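Local coordinates for protein phosphotriesterase, putative (Deinococcus radiodurans, PDB 4J35) that probably hydrolyses lactones at a two-metal centre, in a variant engineered for organophosphate hydrolysis, at residues V24-P29 with D66-N71. The protein carries 7 engineered substitutions. Residues are numbered along the deposited sequence; the frame is centred on the assembly and turned at random.
Sequences VIFGLP and DATPNN. Engineered in segment 24-29: Leu28 (natural residue Tyr). Engineered in segment 66-71: Asn71 (natural residue Asp).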
ATOM      1  N   VAL A  24      -3.703   8.912  -0.094  1.00 27.07           N
ATOM      2  CA  VAL A  24      -3.958  10.360  -0.313  1.00 27.55           C
ATOM      3  C   VAL A  24      -5.212  10.781   0.486  1.00 30.87           C
ATOM      4  O   VAL A  24      -5.168  11.742   1.259  1.00 31.10           O
ATOM      5  CB  VAL A  24      -4.099  10.707  -1.822  1.00 28.55           C
ATOM      6  CG1 VAL A  24      -4.394  12.209  -2.019  1.00 34.01           C
ATOM      7  CG2 VAL A  24      -2.822  10.315  -2.600  1.00 30.34           C
ATOM      8  N   ILE A  25      -6.320  10.082   0.298  1.00 30.66           N
ATOM      9  CA  ILE A  25      -7.448  10.175   1.222  1.00 35.57           C
ATOM     10  C   ILE A  25      -7.827   8.790   1.746  1.00 34.88           C
ATOM     11  O   ILE A  25      -7.504   7.770   1.147  1.00 30.19           O
ATOM     12  CB  ILE A  25      -8.680  10.837   0.588  1.00 35.68           C
ATOM     13  CG1 ILE A  25      -9.242   9.955  -0.526  1.00 39.21           C
ATOM     14  CG2 ILE A  25      -8.335  12.216   0.080  1.00 34.00           C
ATOM     15  CD1 ILE A  25     -10.408  10.616  -1.289  1.00 41.67           C
ATOM     16  N   PHE A  26      -8.444   8.754   2.917  1.00 30.69           N
ATOM     17  CA  PHE A  26      -8.801   7.494   3.512  1.00 28.61           C
ATOM     18  C   PHE A  26      -9.953   7.641   4.482  1.00 28.35           C
ATOM     19  O   PHE A  26      -9.952   8.568   5.314  1.00 31.86           O
ATOM     20  CB  PHE A  26      -7.599   6.938   4.271  1.00 27.31           C
ATOM     21  CG  PHE A  26      -7.785   5.509   4.718  1.00 35.95           C
ATOM     22  CD1 PHE A  26      -8.367   5.226   5.937  1.00 39.67           C
ATOM     23  CD2 PHE A  26      -7.341   4.457   3.936  1.00 37.76           C
ATOM     24  CE1 PHE A  26      -8.535   3.909   6.350  1.00 38.93           C
ATOM     25  CE2 PHE A  26      -7.510   3.141   4.343  1.00 40.32           C
ATOM     26  CZ  PHE A  26      -8.105   2.870   5.547  1.00 41.22           C
ATOM     27  N   GLY A  27     -10.910   6.716   4.388  1.00 28.25           N
ATOM     28  CA  GLY A  27     -12.008   6.609   5.346  1.00 28.24           C
ATOM     29  C   GLY A  27     -12.203   5.178   5.778  1.00 33.92           C
ATOM     30  O   GLY A  27     -12.262   4.303   4.933  1.00 35.37           O
ATOM     31  N   LEU A  28     -12.278   4.942   7.084  1.00 30.69           N
ATOM     32  CA  LEU A  28     -12.648   3.642   7.606  1.00 34.46           C
ATOM     33  C   LEU A  28     -14.090   3.340   7.249  1.00 32.53           C
ATOM     34  O   LEU A  28     -14.941   4.226   7.322  1.00 32.38           O
ATOM     35  CB  LEU A  28     -12.476   3.607   9.112  1.00 36.36           C
ATOM     36  CG  LEU A  28     -11.011   3.711   9.561  1.00 39.43           C
ATOM     37  CD1 LEU A  28     -10.946   4.119  11.038  1.00 52.55           C
ATOM     38  CD2 LEU A  28     -10.235   2.392   9.279  1.00 47.72           C
ATOM     39  N   PRO A  29     -14.369   2.089   6.886  1.00 32.14           N
ATOM     40  CA  PRO A  29     -15.720   1.728   6.476  1.00 37.43           C
ATOM     41  C   PRO A  29     -16.731   2.221   7.482  1.00 37.35           C
ATOM     42  O   PRO A  29     -16.599   1.915   8.664  1.00 34.81           O
ATOM     43  CB  PRO A  29     -15.662   0.206   6.446  1.00 39.63           C
ATOM     44  CG  PRO A  29     -14.261  -0.059   5.964  1.00 41.87           C
ATOM     45  CD  PRO A  29     -13.420   0.972   6.688  1.00 36.42           C
ATOM     46  N   ASP A  66      -1.009   4.621  -4.262  1.00 33.19           N
ATOM     47  CA  ASP A  66      -2.119   4.747  -3.339  1.00 32.32           C
ATOM     48  C   ASP A  66      -2.771   3.394  -3.136  1.00 31.95           C
ATOM     49  O   ASP A  66      -3.317   2.815  -4.096  1.00 28.36           O
ATOM     50  CB  ASP A  66      -3.127   5.735  -3.875  1.00 31.60           C
ATOM     51  CG  ASP A  66      -4.241   5.997  -2.887  1.00 36.00           C
ATOM     52  OD1 ASP A  66      -5.120   5.145  -2.689  1.00 29.30           O
ATOM     53  OD2 ASP A  66      -4.257   7.073  -2.282  1.00 31.78           O
ATOM     54  N   ALA A  67      -2.773   2.912  -1.893  1.00 27.70           N
ATOM     55  CA  ALA A  67      -3.181   1.523  -1.593  1.00 28.36           C
ATOM     56  C   ALA A  67      -4.619   1.426  -1.090  1.00 27.25           C
ATOM     57  O   ALA A  67      -5.049   0.408  -0.576  1.00 28.73           O
ATOM     58  CB  ALA A  67      -2.243   0.953  -0.565  1.00 28.34           C
ATOM     59  N   THR A  68      -5.376   2.500  -1.225  1.00 26.95           N
ATOM     60  CA  THR A  68      -6.710   2.558  -0.636  1.00 27.60           C
ATOM     61  C   THR A  68      -7.696   1.584  -1.278  1.00 28.28           C
ATOM     62  O   THR A  68      -7.974   1.658  -2.477  1.00 28.50           O
ATOM     63  CB  THR A  68      -7.295   3.942  -0.782  1.00 28.80           C
ATOM     64  OG1 THR A  68      -6.343   4.896  -0.290  1.00 28.48           O
ATOM     65  CG2 THR A  68      -8.609   4.063  -0.027  1.00 29.09           C
ATOM     66  N   PRO A  69      -8.247   0.682  -0.470  1.00 29.69           N
ATOM     67  CA  PRO A  69      -9.201  -0.284  -1.018  1.00 30.32           C
ATOM     68  C   PRO A  69     -10.519   0.357  -1.471  1.00 26.29           C
ATOM     69  O   PRO A  69     -10.832   1.501  -1.076  1.00 29.20           O
ATOM     70  CB  PRO A  69      -9.460  -1.232   0.163  1.00 32.05           C
ATOM     71  CG  PRO A  69      -8.330  -1.012   1.097  1.00 40.98           C
ATOM     72  CD  PRO A  69      -7.936   0.413   0.942  1.00 32.08           C
ATOM     73  N   ASN A  70     -11.264  -0.392  -2.301  1.00 31.17           N
ATOM     74  CA  ASN A  70     -12.520   0.065  -2.865  1.00 30.01           C
ATOM     75  C   ASN A  70     -13.501   0.523  -1.795  1.00 31.15           C
ATOM     76  O   ASN A  70     -14.287   1.425  -2.060  1.00 30.03           O
ATOM     77  CB  ASN A  70     -13.212  -1.010  -3.723  1.00 28.93           C
ATOM     78  CG  ASN A  70     -12.391  -1.421  -4.946  1.00 30.84           C
ATOM     79  OD1 ASN A  70     -11.200  -1.103  -5.063  1.00 30.17           O
ATOM     80  ND2 ASN A  70     -13.030  -2.149  -5.860  1.00 30.04           N
ATOM     81  N   ASN A  71     -13.467  -0.085  -0.608  1.00 29.16           N
ATOM     82  CA  ASN A  71     -14.459   0.217   0.423  1.00 28.63           C
ATOM     83  C   ASN A  71     -13.925   1.145   1.518  1.00 35.94           C
ATOM     84  O   ASN A  71     -14.544   1.279   2.573  1.00 34.04           O
ATOM     85  CB  ASN A  71     -15.021  -1.093   1.032  1.00 33.49           C
ATOM     86  CG  ASN A  71     -13.917  -2.024   1.593  1.00 44.07           C
ATOM     87  OD1 ASN A  71     -12.759  -1.976   1.175  1.00 36.51           O
ATOM     88  ND2 ASN A  71     -14.302  -2.905   2.507  1.00 47.03           N
TER
HETATM   89  O   HOH W   1      -6.782   7.874  -1.617  1.00 29.12           O
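Asp66 OD2 accepts the backbone N-H of Val24 at 2.9 Å, the one direct hydrogen bond between residues 24-29 and 66-71. The bond is nearly straight (163° at the hydrogen) and meets OD2 almost along its C-O axis. CG2 of Val24, set beside its own backbone N, packs at 3.6 Å from Asp66 OD2. A water extends this grip: it donates to OD2 and accepts from Ile25 N, so OD2 holds the amide of Val24 directly and that of Ile25 through the water. Next along, the two segments run roughly the same way, and Thr68 directs CG2 to within 4.2 Å of Phe26 CD2, while Pro69 CD lies 4.4 Å from Phe26 CE2; both touch the ring obliquely. At the far end Pro29 CG rests 3.7 Å from O of the engineered Asn71.

Two bonds from Thr68 to the other oxygen hold the carboxylate in place. Asp66 OD1 accepts from Thr68 OG1 at 2.7 Å, on the syn side, and from Thr68 N at 3.0 Å, the latter tilted 41° out of the carboxylate plane; both donors come from one face, and the bond to Thr68 N closes an Asx turn. Asp66 CG stands anti to the backbone N (chi1 -175°), which carries the carboxylate across to residues 24-29. An alanine here would remove both oxygens, and would probably leave the amide of Val24 without its acceptor and Thr68 freer to turn. Thr68 OG1 is also hydrogen-bonded to His23 ND1, making Asp66 a further shell behind a metal ligand, and the ring of Phe26 meets His23 edge-to-face. The contact joins the C-terminal ends of the neighbouring parallel strands 17-26 and 61-66, the rim where the TIM barrel of the phosphotriesterase family holds its binuclear metal site, here occupied by cobalt.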